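Local coordinates for protein prolyl endopeptidase (Myxococcus xanthus, PDB 2BKL) that probably cleaves oligopeptides on the carboxyl side of proline, and to a lesser extent alanine, as a serine protease of the S9A family, at residues R62-E65 with L66-D70; K520-P524 with K525-I529; P75-N79 with G80-Y84; D620-H623 with A624-V628; Y336-A340 with T341-R345. One frame throughout, in Å; residues are numbered along the deposited sequence.

Interaction 1 (R62-E65 with L66-D70); sequences RFKE and LFYTD
Leu66 covers one face of the Arg62 guanidinium, one helical turn back. Leu66 CD2 lies 3.8 Å from Arg62 CZ, offset toward the rim of the group. The Arg62 chain bends at chi2 (54°), and this folds its guanidinium over the leucine. Glu65 meets the same guanidinium at its edge, where Arg62 NH1 gives a weak salt-bridge hydrogen bond to Glu65 OE1. Arg62 NH2 bonds to Pro409 O, so the group is held on two sides. Leu66 N gives only weak bonds to Arg62 O and Phe63 O.

Phe67 is tied more firmly. Phe67 N donates to Phe63 O at 2.8 Å. The two phenylalanines point the same way, with ring planes 32° apart. Phe63 CB sits over the middle of the Phe67 ring in a CH-pi contact, 4.3 Å from its centroid.

Tyr68 is the first residue past the helix end. Its ring edge meets the Lys64 carbonyl, with Tyr68 CD2 3.5 Å from Lys64 O. Tyr68 OH bonds to Glu92. A water donates to both Glu65 O and Tyr68 O across this end.

Helix 657-674 packs on Phe63, Phe67 and Tyr68, helix 469-473 touches Arg62, Phe63 and Leu66, and the chain continues into strand 71-78.

Interaction 2 (K520-P524 with K525-I529); sequences KYTQP and KRLAI
Gln523 and Lys525 lie against each other in two overlapping beta turns that lead into strand 527-532. This strand belongs to the central sheet of the alpha/beta-hydrolase domain. Gln523, Pro524 and Lys525 carry most of the contact.

Gln523 O accepts from Arg526 N at 2.9 Å, which closes the first turn. Pro524 O accepts from Leu527 N at 3.1 Å, which closes the second. Pro524 starts the bend with helix-like backbone angles (-49°/-44°).

Gln523 CG stands between its backbone N and carbonyl carbon (chi1 56°), and the chain beyond is extended. This carries the amide obliquely across the lysine stem. Gln523 OE1 is 3.7 Å from Lys525 CE and nearly as close to Lys525 CG. Arg526 also meets the glutamine stem: Arg526 CG lies 3.8 Å from Gln523 CG. Gln523 NE2 and Arg526 NE both bond to Asn445, the first to its side-chain oxygen OD1 and the second to its backbone O. A single outside residue thus holds two side chains of the turn.

Thr522 OG1 lies 3.5 Å from Arg526 CB and bonds to Ala446 O. Leu527 touches Thr448 of the neighbouring strand 448-451 and Ala513 of helix 503-518. On the lysine side one water joins the two segments, donating to Gln523 OE1 at 2.9 Å and accepting from Lys525 N at 2.9 Å.

Interaction 3 (P75-N79 with G80-Y84); sequences PSRRN and GRFFY
Arg77 and Phe82 lie side by side and point the same way. The arginine stem runs past the outer part of the ring: Arg77 CD is 3.4 Å from Phe82 CE2, and Arg77 NE is 3.3 Å from Phe82 CZ. The guanidinium and ring planes are almost parallel, 2° apart. A bend at chi3 (56°) sets Arg77 NE beside the ring. Pro75 CB comes in at the ring edge, 3.9 Å from Phe82 CD2. One water accepts from Arg77 NE and donates to Arg81 O, and it also lies over one face of the Phe82 ring.

Ser76 and Phe83 project from the other face of the sheet. The backbone Ser76 O meets the edge of the Phe83 ring, 3.6 Å from Phe83 CD1.

These pairs sit on a tight beta hairpin. Ser76 and Phe83 exchange two backbone hydrogen bonds, and so do Arg78 and Arg81. Arg77 and Phe82 form the non-hydrogen-bonded pair between them. Asn79 and Gly80 fill a type I' turn, both with positive phi. Arg78 NH1 curls back to Arg77 O at 3.1 Å, a nearly straight bond whose donor stands above the carbonyl plane.

Further out, Arg81 forms a salt bridge with Asp155 and bonds to Gln100 and Gly132. Phe83 packs on Trp126 and Val128 of strand 121-128. Arg77 NH1 has a long, weak ion pair with Asp376, at the start of a strand in the last four-stranded sheet of the beta-propeller.

Interaction 4 (D620-H623 with A624-V628); sequences DPMH and ARKFV
Arg625 bends at chi3 (-73°) and brings its guanidinium back over Met622 and Pro621. One face of the group lies on the backbone, with Arg625 CZ 3.8 Å from Met622 CA. Arg625 NH1 reaches Pro621 CB at 3.7 Å. Met622 CG stands between its backbone N and carbonyl carbon (chi1 72°), and a further bend at chi2 (85°) turns CE over one face of the His623 ring. Met622 SD touches Lys626 CE at 3.7 Å.

A capping bond precedes helix 622-632: Asp620 OD1 accepts from Met622 N at 2.9 Å through its anti lone pair. A water donates to Asp620 OD1 and accepts from Arg625 NH2. Lys626 N bonds to Met622 O at 3.0 Å, almost straight. With an alanine in place of Arg625, Leu27 O is likely to lose its NE donor, the water on Asp620 OD1 its NH2 donor, and Met622 CA its cover.

Lys626 NZ forms salt bridges with Asp22, Glu28 and Asp561. His623 ND1 bonds to Asp561 N. Arg625 packs on helix 33-51, and Ala624 and Phe627 lie on strand 607-613. Phe627 also touches helix 534-545. The helix is the crossover of a beta-alpha-beta unit between strands 607-613 and 641-646.

Interaction 5 (Y336-A340 with T341-R345); sequences YLKDA and TSEVR
Tyr336 pairs with Glu343, and Lys338 with Thr341, through two backbone hydrogen bonds each. They form an antiparallel hairpin within a four-stranded sheet of the beta-propeller. The short strands are twisted, with directions 138° apart. Asp339 and Ala340 make the type I' turn, both at positive phi. Leu337 and Ser342 are the non-hydrogen-bonded pair, with Leu337 CD1 3.9 Å from Ser342 CB. Ser342 OG bonds to Ala365 O.

The other face carries Tyr336, Lys338, Thr341, Glu343 and Arg345. The guanidinium of Arg345 lies flat on the Tyr336 ring as a cation-pi stack, with Arg345 CZ 4.2 Å from the ring centroid and the planes at 27°. Arg345 CG lies beside its backbone N (chi1 -59°), and the extended chain beyond lays the group across the ring.

Two nitrogens grip one carboxylate oxygen, Arg345 NE at 2.9 Å and Arg345 NH2 at 3.0 Å from Glu343 OE2. Both bonds lie close to the guanidinium plane and fix its rotation. Arg345 NH1 forms a salt bridge with Asp317. Lys338 CD meets the edge of the group near Arg345 NH2. A leucine in place of Arg345 would probably cost Glu343 and Asp317 their salt-bridge partner and Tyr336 its cation-pi stack.

A water lies 2.8 Å from Tyr336 OH and accepts from Arg345 NH1 at 3.1 Å.

Overall arrangement
The five contacts are separate local pieces, and none touches another. Interactions 3 and 5 are type I' hairpins in different sheets of the propeller, with centres 28 Å apart. Interaction 1 lies just before the strand of interaction 3, their nearest atoms about 11 Å apart, and its helix packs against hydrolase-domain helices. Interactions 2 and 4 belong to that domain, with nearest atoms about 10 Å apart. Interaction 2 leads into strand 527-532, followed by Ser533, a ligand-pocket residue and the probable nucleophile. Interaction 4 is near the same site: the His623 side chain is about 9 Å from the bound Z-Ala-Pro ligand, and Pro621 touches the likely Ser533-His651-Asp616 triad.

Interaction 1 (R62-E65 with L66-D70)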
# COMPACT_ATOMS: atom_id res chain seq x y z
N ARG A 62 22.79 10.37 10.09
CA ARG A 62 21.63 10.31 10.95
C ARG A 62 20.67 9.21 10.49
O ARG A 62 20.14 8.45 11.32
CB ARG A 62 20.92 11.68 10.98
CG ARG A 62 19.71 11.76 11.92
CD ARG A 62 19.99 11.34 13.37
NE ARG A 62 18.82 11.56 14.22
CZ ARG A 62 18.57 10.88 15.34
NH1 ARG A 62 19.39 9.94 15.77
NH2 ARG A 62 17.47 11.16 16.03
N PHE A 63 20.46 9.11 9.19
CA PHE A 63 19.60 8.05 8.64
C PHE A 63 20.22 6.67 8.88
O PHE A 63 19.50 5.70 9.07
CB PHE A 63 19.29 8.28 7.16
CG PHE A 63 18.35 9.43 6.89
CD1 PHE A 63 17.22 9.63 7.66
CD2 PHE A 63 18.61 10.31 5.86
CE1 PHE A 63 16.34 10.68 7.38
CE2 PHE A 63 17.74 11.37 5.59
CZ PHE A 63 16.62 11.55 6.36
N LYS A 64 21.55 6.57 8.90
CA LYS A 64 22.17 5.29 9.24
C LYS A 64 21.87 4.88 10.69
O LYS A 64 21.56 3.73 10.97
CB LYS A 64 23.68 5.35 8.96
CG LYS A 64 24.32 3.98 8.91
CD LYS A 64 25.78 4.07 8.52
CE LYS A 64 26.50 2.74 8.78
NZ LYS A 64 26.74 2.55 10.23
N GLU A 65 21.89 5.85 11.60
CA GLU A 65 21.57 5.63 13.00
C GLU A 65 20.10 5.22 13.18
O GLU A 65 19.75 4.44 14.07
CB GLU A 65 21.92 6.91 13.78
CG GLU A 65 21.58 6.98 15.24
CD GLU A 65 22.17 8.22 15.92
OE1 GLU A 65 22.35 9.28 15.24
OE2 GLU A 65 22.46 8.14 17.15
N LEU A 66 19.23 5.73 12.31
CA LEU A 66 17.79 5.55 12.46
C LEU A 66 17.23 4.36 11.71
O LEU A 66 16.31 3.70 12.19
CB LEU A 66 17.04 6.80 11.98
CG LEU A 66 17.20 8.04 12.84
CD1 LEU A 66 16.63 9.24 12.13
CD2 LEU A 66 16.55 7.82 14.21
N PHE A 67 17.73 4.09 10.50
CA PHE A 67 17.09 3.10 9.61
C PHE A 67 17.51 1.66 9.88
O PHE A 67 16.78 0.73 9.52
CB PHE A 67 17.35 3.40 8.13
CG PHE A 67 16.59 4.57 7.58
CD1 PHE A 67 15.84 5.42 8.38
CD2 PHE A 67 16.68 4.82 6.23
CE1 PHE A 67 15.14 6.50 7.80
CE2 PHE A 67 16.01 5.90 5.65
CZ PHE A 67 15.25 6.74 6.45
N TYR A 68 18.70 1.45 10.44
CA TYR A 68 19.10 0.10 10.85
C TYR A 68 18.57 -0.10 12.25
O TYR A 68 18.94 0.64 13.16
CB TYR A 68 20.61 -0.06 10.80
CG TYR A 68 21.19 -0.14 9.40
CD1 TYR A 68 21.07 -1.29 8.64
CD2 TYR A 68 21.87 0.95 8.83
CE1 TYR A 68 21.61 -1.37 7.35
CE2 TYR A 68 22.40 0.90 7.57
CZ TYR A 68 22.27 -0.25 6.80
OH TYR A 68 22.79 -0.27 5.51
N THR A 69 17.65 -1.04 12.42
CA THR A 69 17.04 -1.27 13.72
C THR A 69 17.04 -2.75 14.07
O THR A 69 17.22 -3.62 13.21
CB THR A 69 15.57 -0.81 13.76
OG1 THR A 69 14.78 -1.69 12.96
CG2 THR A 69 15.38 0.56 13.15
N ASP A 70 16.82 -2.99 15.35
CA ASP A 70 16.47 -4.30 15.88
C ASP A 70 14.97 -4.26 16.04
O ASP A 70 14.44 -3.45 16.81
CB ASP A 70 17.10 -4.51 17.26
CG ASP A 70 18.57 -4.66 17.18
OD1 ASP A 70 19.04 -5.54 16.44
OD2 ASP A 70 19.35 -3.90 17.81
O HOH W 1 18.07 2.64 15.17

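Interaction 2 (K520-P524 with K525-I529)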
# COMPACT_ATOMS: atom_id res chain seq x y z
N LYS A 520 -0.44 29.70 9.77
CA LYS A 520 0.87 30.26 10.15
C LYS A 520 1.95 29.19 10.35
O LYS A 520 2.95 29.44 11.02
CB LYS A 520 0.76 31.20 11.36
CG LYS A 520 -0.22 32.35 11.17
CD LYS A 520 0.17 33.28 10.05
CE LYS A 520 -0.68 34.56 10.07
NZ LYS A 520 -0.75 35.21 8.74
N TYR A 521 1.78 28.01 9.77
CA TYR A 521 2.87 27.06 9.77
C TYR A 521 3.92 27.45 8.74
O TYR A 521 5.10 27.32 8.98
CB TYR A 521 2.39 25.65 9.48
CG TYR A 521 1.48 25.08 10.53
CD1 TYR A 521 2.00 24.49 11.67
CD2 TYR A 521 0.10 25.11 10.38
CE1 TYR A 521 1.17 23.97 12.66
CE2 TYR A 521 -0.73 24.60 11.36
CZ TYR A 521 -0.19 23.99 12.47
OH TYR A 521 -1.00 23.46 13.47
N THR A 522 3.48 27.92 7.60
CA THR A 522 4.35 28.00 6.43
C THR A 522 3.86 29.02 5.42
O THR A 522 2.89 29.75 5.64
CB THR A 522 4.49 26.58 5.84
OG1 THR A 522 5.56 26.51 4.89
CG2 THR A 522 3.26 26.11 5.12
N GLN A 523 4.55 29.07 4.29
CA GLN A 523 4.14 29.89 3.13
C GLN A 523 4.45 29.08 1.87
O GLN A 523 5.21 28.10 1.94
CB GLN A 523 4.85 31.24 3.11
CG GLN A 523 6.35 31.15 3.11
CD GLN A 523 7.03 32.50 2.99
OE1 GLN A 523 6.74 33.25 2.06
NE2 GLN A 523 7.93 32.81 3.90
N PRO A 524 3.84 29.41 0.74
CA PRO A 524 4.03 28.59 -0.46
C PRO A 524 5.50 28.26 -0.80
O PRO A 524 5.81 27.10 -1.11
CB PRO A 524 3.35 29.42 -1.55
CG PRO A 524 2.25 30.10 -0.81
CD PRO A 524 2.85 30.49 0.49
N LYS A 525 6.40 29.23 -0.71
CA LYS A 525 7.81 28.98 -1.09
C LYS A 525 8.56 28.09 -0.11
O LYS A 525 9.71 27.68 -0.36
CB LYS A 525 8.59 30.29 -1.32
CG LYS A 525 8.95 31.06 -0.05
CD LYS A 525 9.65 32.42 -0.37
CE LYS A 525 8.72 33.44 -1.04
NZ LYS A 525 9.11 34.87 -0.77
N ARG A 526 7.91 27.79 1.02
CA ARG A 526 8.48 26.91 2.02
C ARG A 526 7.67 25.61 2.16
O ARG A 526 7.91 24.83 3.09
CB ARG A 526 8.48 27.64 3.36
CG ARG A 526 9.36 28.88 3.38
CD ARG A 526 10.83 28.54 3.54
NE ARG A 526 11.15 28.41 4.95
CZ ARG A 526 12.36 28.19 5.44
NH1 ARG A 526 13.39 27.96 4.64
NH2 ARG A 526 12.54 28.17 6.75
N LEU A 527 6.75 25.36 1.22
CA LEU A 527 5.88 24.19 1.28
C LEU A 527 6.21 23.20 0.18
O LEU A 527 6.20 23.54 -0.99
CB LEU A 527 4.41 24.63 1.15
CG LEU A 527 3.35 23.52 1.11
CD1 LEU A 527 3.37 22.73 2.39
CD2 LEU A 527 1.97 24.08 0.83
N ALA A 528 6.43 21.97 0.58
CA ALA A 528 6.61 20.84 -0.35
C ALA A 528 5.46 19.85 -0.20
O ALA A 528 4.90 19.67 0.89
CB ALA A 528 7.93 20.15 -0.09
N ILE A 529 5.13 19.19 -1.30
CA ILE A 529 4.18 18.08 -1.30
C ILE A 529 4.84 16.82 -1.78
O ILE A 529 5.73 16.85 -2.63
CB ILE A 529 2.93 18.40 -2.11
CG1 ILE A 529 3.23 18.84 -3.55
CG2 ILE A 529 2.08 19.41 -1.36
CD1 ILE A 529 2.01 19.01 -4.40
O HOH W 2 5.71 32.03 -0.32

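Interaction 3 (P75-N79 with G80-Y84)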
# COMPACT_ATOMS: atom_id res chain seq x y z
N PRO A 75 4.25 -12.81 15.92
CA PRO A 75 4.54 -14.20 15.58
C PRO A 75 3.35 -14.96 14.99
O PRO A 75 2.19 -14.73 15.38
CB PRO A 75 4.95 -14.80 16.91
CG PRO A 75 4.22 -13.99 17.94
CD PRO A 75 3.96 -12.66 17.36
N SER A 76 3.64 -15.80 14.02
CA SER A 76 2.69 -16.83 13.56
C SER A 76 2.93 -18.12 14.34
O SER A 76 4.04 -18.66 14.37
CB SER A 76 2.81 -17.05 12.08
OG SER A 76 2.44 -15.83 11.47
N ARG A 77 1.89 -18.64 14.97
CA ARG A 77 2.00 -19.80 15.84
C ARG A 77 1.36 -21.01 15.17
O ARG A 77 0.21 -20.94 14.73
CB ARG A 77 1.32 -19.53 17.16
CG ARG A 77 1.94 -18.38 17.91
CD ARG A 77 1.31 -18.15 19.26
NE ARG A 77 1.34 -19.35 20.09
CZ ARG A 77 0.61 -19.52 21.20
NH1 ARG A 77 -0.22 -18.56 21.62
NH2 ARG A 77 0.71 -20.64 21.90
N ARG A 78 2.11 -22.09 15.06
CA ARG A 78 1.64 -23.31 14.43
C ARG A 78 2.20 -24.50 15.14
O ARG A 78 3.43 -24.67 15.17
CB ARG A 78 2.12 -23.36 12.97
CG ARG A 78 1.65 -22.22 12.07
CD ARG A 78 0.20 -22.26 11.75
NE ARG A 78 -0.19 -21.31 10.69
CZ ARG A 78 -0.66 -20.10 10.90
NH1 ARG A 78 -0.74 -19.59 12.13
NH2 ARG A 78 -1.00 -19.35 9.85
N ASN A 79 1.34 -25.32 15.73
CA ASN A 79 1.74 -26.58 16.34
C ASN A 79 2.91 -26.43 17.33
O ASN A 79 3.85 -27.24 17.32
CB ASN A 79 2.06 -27.59 15.23
CG ASN A 79 2.13 -29.03 15.72
OD1 ASN A 79 1.60 -29.39 16.79
ND2 ASN A 79 2.80 -29.88 14.94
N GLY A 80 2.84 -25.42 18.18
CA GLY A 80 3.83 -25.22 19.22
C GLY A 80 5.08 -24.45 18.80
O GLY A 80 5.92 -24.14 19.64
N ARG A 81 5.17 -24.12 17.52
CA ARG A 81 6.29 -23.36 16.98
C ARG A 81 5.88 -21.94 16.69
O ARG A 81 4.70 -21.63 16.48
CB ARG A 81 6.78 -24.00 15.70
CG ARG A 81 7.41 -25.35 15.93
CD ARG A 81 7.91 -26.01 14.69
NE ARG A 81 8.68 -27.18 15.05
CZ ARG A 81 9.24 -28.00 14.17
NH1 ARG A 81 9.13 -27.81 12.86
NH2 ARG A 81 9.94 -29.02 14.62
N PHE A 82 6.83 -21.03 16.72
CA PHE A 82 6.63 -19.64 16.47
C PHE A 82 7.48 -19.23 15.29
O PHE A 82 8.65 -19.63 15.21
CB PHE A 82 7.05 -18.80 17.68
CG PHE A 82 6.14 -18.92 18.86
CD1 PHE A 82 6.15 -20.07 19.63
CD2 PHE A 82 5.33 -17.87 19.23
CE1 PHE A 82 5.32 -20.18 20.75
CE2 PHE A 82 4.52 -17.97 20.35
CZ PHE A 82 4.51 -19.14 21.09
N PHE A 83 6.92 -18.42 14.42
CA PHE A 83 7.58 -17.96 13.20
C PHE A 83 7.42 -16.46 13.10
O PHE A 83 6.32 -15.94 13.28
CB PHE A 83 6.94 -18.59 11.96
CG PHE A 83 7.05 -20.09 11.91
CD1 PHE A 83 6.22 -20.89 12.67
CD2 PHE A 83 8.03 -20.70 11.17
CE1 PHE A 83 6.35 -22.28 12.64
CE2 PHE A 83 8.15 -22.09 11.14
CZ PHE A 83 7.32 -22.84 11.87
N TYR A 84 8.49 -15.74 12.81
CA TYR A 84 8.46 -14.29 12.90
C TYR A 84 9.68 -13.71 12.20
O TYR A 84 10.72 -14.38 12.08
CB TYR A 84 8.39 -13.82 14.38
CG TYR A 84 9.46 -14.49 15.21
CD1 TYR A 84 9.23 -15.72 15.79
CD2 TYR A 84 10.73 -13.94 15.33
CE1 TYR A 84 10.20 -16.38 16.48
CE2 TYR A 84 11.71 -14.59 16.04
CZ TYR A 84 11.44 -15.82 16.60
OH TYR A 84 12.39 -16.51 17.31
O HOH W 3 2.84 -21.88 18.77

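Interaction 4 (D620-H623 with A624-V628)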
# COMPACT_ATOMS: atom_id res chain seq x y z
N ASP A 620 3.62 1.66 -14.69
CA ASP A 620 4.63 1.74 -15.72
C ASP A 620 5.51 2.97 -15.54
O ASP A 620 4.99 4.07 -15.33
CB ASP A 620 3.98 1.75 -17.10
CG ASP A 620 4.93 1.40 -18.18
OD1 ASP A 620 5.79 2.24 -18.47
OD2 ASP A 620 4.90 0.30 -18.77
N PRO A 621 6.83 2.81 -15.57
CA PRO A 621 7.74 3.96 -15.44
C PRO A 621 7.60 5.02 -16.53
O PRO A 621 8.11 6.10 -16.36
CB PRO A 621 9.13 3.31 -15.49
CG PRO A 621 8.87 1.89 -14.97
CD PRO A 621 7.58 1.54 -15.60
N MET A 622 6.86 4.76 -17.60
CA MET A 622 6.77 5.75 -18.67
C MET A 622 6.11 7.06 -18.18
O MET A 622 6.39 8.12 -18.71
CB MET A 622 6.03 5.20 -19.90
CG MET A 622 4.54 5.00 -19.75
SD MET A 622 3.63 6.50 -20.09
CE MET A 622 1.95 5.93 -20.14
N HIS A 623 5.22 6.99 -17.20
CA HIS A 623 4.52 8.17 -16.76
C HIS A 623 5.49 9.23 -16.27
O HIS A 623 5.41 10.39 -16.65
CB HIS A 623 3.53 7.86 -15.62
CG HIS A 623 2.40 6.97 -16.01
ND1 HIS A 623 1.24 7.46 -16.58
CD2 HIS A 623 2.24 5.62 -15.91
CE1 HIS A 623 0.41 6.45 -16.80
NE2 HIS A 623 1.00 5.32 -16.41
N ALA A 624 6.44 8.83 -15.43
CA ALA A 624 7.41 9.76 -14.88
C ALA A 624 8.31 10.32 -15.99
O ALA A 624 8.68 11.47 -15.98
CB ALA A 624 8.23 9.04 -13.82
N ARG A 625 8.67 9.50 -16.97
CA ARG A 625 9.51 10.00 -18.06
C ARG A 625 8.80 11.08 -18.86
O ARG A 625 9.37 12.14 -19.13
CB ARG A 625 9.91 8.87 -19.01
CG ARG A 625 10.72 7.74 -18.41
CD ARG A 625 11.45 6.85 -19.44
NE ARG A 625 10.56 5.97 -20.19
CZ ARG A 625 10.20 4.73 -19.86
NH1 ARG A 625 10.61 4.18 -18.74
NH2 ARG A 625 9.40 4.02 -20.66
N LYS A 626 7.59 10.80 -19.30
CA LYS A 626 6.86 11.78 -20.10
C LYS A 626 6.59 13.08 -19.32
O LYS A 626 6.69 14.18 -19.89
CB LYS A 626 5.56 11.20 -20.63
CG LYS A 626 5.73 10.04 -21.61
CD LYS A 626 4.59 9.91 -22.60
CE LYS A 626 3.25 9.70 -21.95
NZ LYS A 626 2.18 9.41 -22.97
N PHE A 627 6.23 12.96 -18.04
CA PHE A 627 5.92 14.14 -17.26
C PHE A 627 7.16 14.97 -17.02
O PHE A 627 7.09 16.18 -17.15
CB PHE A 627 5.24 13.74 -15.94
CG PHE A 627 4.67 14.89 -15.17
CD1 PHE A 627 3.49 15.49 -15.57
CD2 PHE A 627 5.33 15.39 -14.03
CE1 PHE A 627 2.92 16.50 -14.82
CE2 PHE A 627 4.78 16.44 -13.30
CZ PHE A 627 3.60 17.00 -13.70
N VAL A 628 8.28 14.35 -16.66
CA VAL A 628 9.52 15.13 -16.43
C VAL A 628 9.94 15.85 -17.69
O VAL A 628 10.36 17.01 -17.65
CB VAL A 628 10.66 14.31 -15.80
CG1 VAL A 628 11.47 13.57 -16.81
CG2 VAL A 628 11.59 15.25 -15.00
O HOH W 4 5.74 6.14 -13.50
O HOH W 5 8.17 1.62 -19.63

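Interaction 5 (Y336-A340 with T341-R345)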
# COMPACT_ATOMS: atom_id res chain seq x y z
N TYR A 336 -12.09 -0.43 14.49
CA TYR A 336 -12.83 0.79 14.12
C TYR A 336 -11.85 1.95 13.91
O TYR A 336 -10.75 1.96 14.44
CB TYR A 336 -13.83 1.19 15.18
CG TYR A 336 -15.05 0.30 15.23
CD1 TYR A 336 -16.14 0.53 14.40
CD2 TYR A 336 -15.11 -0.78 16.08
CE1 TYR A 336 -17.27 -0.28 14.47
CE2 TYR A 336 -16.18 -1.59 16.13
CZ TYR A 336 -17.28 -1.34 15.33
OH TYR A 336 -18.40 -2.17 15.37
N LEU A 337 -12.28 2.93 13.11
CA LEU A 337 -11.60 4.20 12.96
C LEU A 337 -12.55 5.30 13.37
O LEU A 337 -13.65 5.40 12.83
CB LEU A 337 -11.19 4.40 11.51
CG LEU A 337 -9.89 5.12 11.22
CD1 LEU A 337 -8.69 4.33 11.73
CD2 LEU A 337 -9.76 5.39 9.72
N LYS A 338 -12.14 6.12 14.33
CA LYS A 338 -12.90 7.29 14.80
C LYS A 338 -12.04 8.50 14.47
O LYS A 338 -10.94 8.65 15.02
CB LYS A 338 -13.16 7.22 16.32
CG LYS A 338 -13.93 5.98 16.77
CD LYS A 338 -14.05 5.85 18.31
CE LYS A 338 -14.73 7.07 18.95
NZ LYS A 338 -14.89 6.86 20.44
N ASP A 339 -12.54 9.35 13.57
CA ASP A 339 -11.75 10.48 13.05
C ASP A 339 -10.30 10.08 12.75
O ASP A 339 -9.36 10.71 13.19
CB ASP A 339 -11.81 11.66 14.03
CG ASP A 339 -13.17 12.28 14.11
OD1 ASP A 339 -13.78 12.54 13.05
OD2 ASP A 339 -13.71 12.55 15.20
N ALA A 340 -10.16 9.01 11.99
CA ALA A 340 -8.86 8.55 11.48
C ALA A 340 -7.90 7.95 12.50
O ALA A 340 -6.73 7.72 12.16
CB ALA A 340 -8.16 9.65 10.71
N THR A 341 -8.37 7.67 13.71
CA THR A 341 -7.62 7.01 14.76
C THR A 341 -8.31 5.71 15.14
O THR A 341 -9.52 5.67 15.34
CB THR A 341 -7.55 7.98 15.97
OG1 THR A 341 -6.82 9.16 15.59
CG2 THR A 341 -6.80 7.39 17.14
N SER A 342 -7.56 4.64 15.29
CA SER A 342 -8.22 3.37 15.48
C SER A 342 -8.54 3.06 16.94
O SER A 342 -7.90 3.54 17.88
CB SER A 342 -7.47 2.24 14.82
OG SER A 342 -6.27 2.05 15.48
N GLU A 343 -9.58 2.26 17.08
CA GLU A 343 -10.04 1.70 18.34
C GLU A 343 -10.36 0.25 18.08
O GLU A 343 -10.91 -0.09 17.03
CB GLU A 343 -11.30 2.43 18.83
CG GLU A 343 -11.93 1.82 20.08
CD GLU A 343 -12.88 2.74 20.79
OE1 GLU A 343 -12.40 3.59 21.58
OE2 GLU A 343 -14.11 2.60 20.59
N VAL A 344 -10.00 -0.63 19.00
CA VAL A 344 -10.20 -2.05 18.84
C VAL A 344 -11.16 -2.54 19.92
O VAL A 344 -10.99 -2.28 21.10
CB VAL A 344 -8.87 -2.81 18.87
CG1 VAL A 344 -9.12 -4.32 18.73
CG2 VAL A 344 -7.96 -2.30 17.73
N ARG A 345 -12.21 -3.24 19.49
CA ARG A 345 -13.27 -3.72 20.38
C ARG A 345 -13.42 -5.24 20.26
O ARG A 345 -13.40 -5.80 19.15
CB ARG A 345 -14.59 -3.05 20.01
CG ARG A 345 -14.57 -1.53 20.10
CD ARG A 345 -15.92 -0.92 19.84
NE ARG A 345 -15.82 0.52 19.63
CZ ARG A 345 -16.72 1.26 19.01
NH1 ARG A 345 -17.82 0.73 18.49
NH2 ARG A 345 -16.52 2.57 18.88
O HOH W 6 -18.92 -2.17 18.14
O HOH W 7 -8.66 11.03 16.02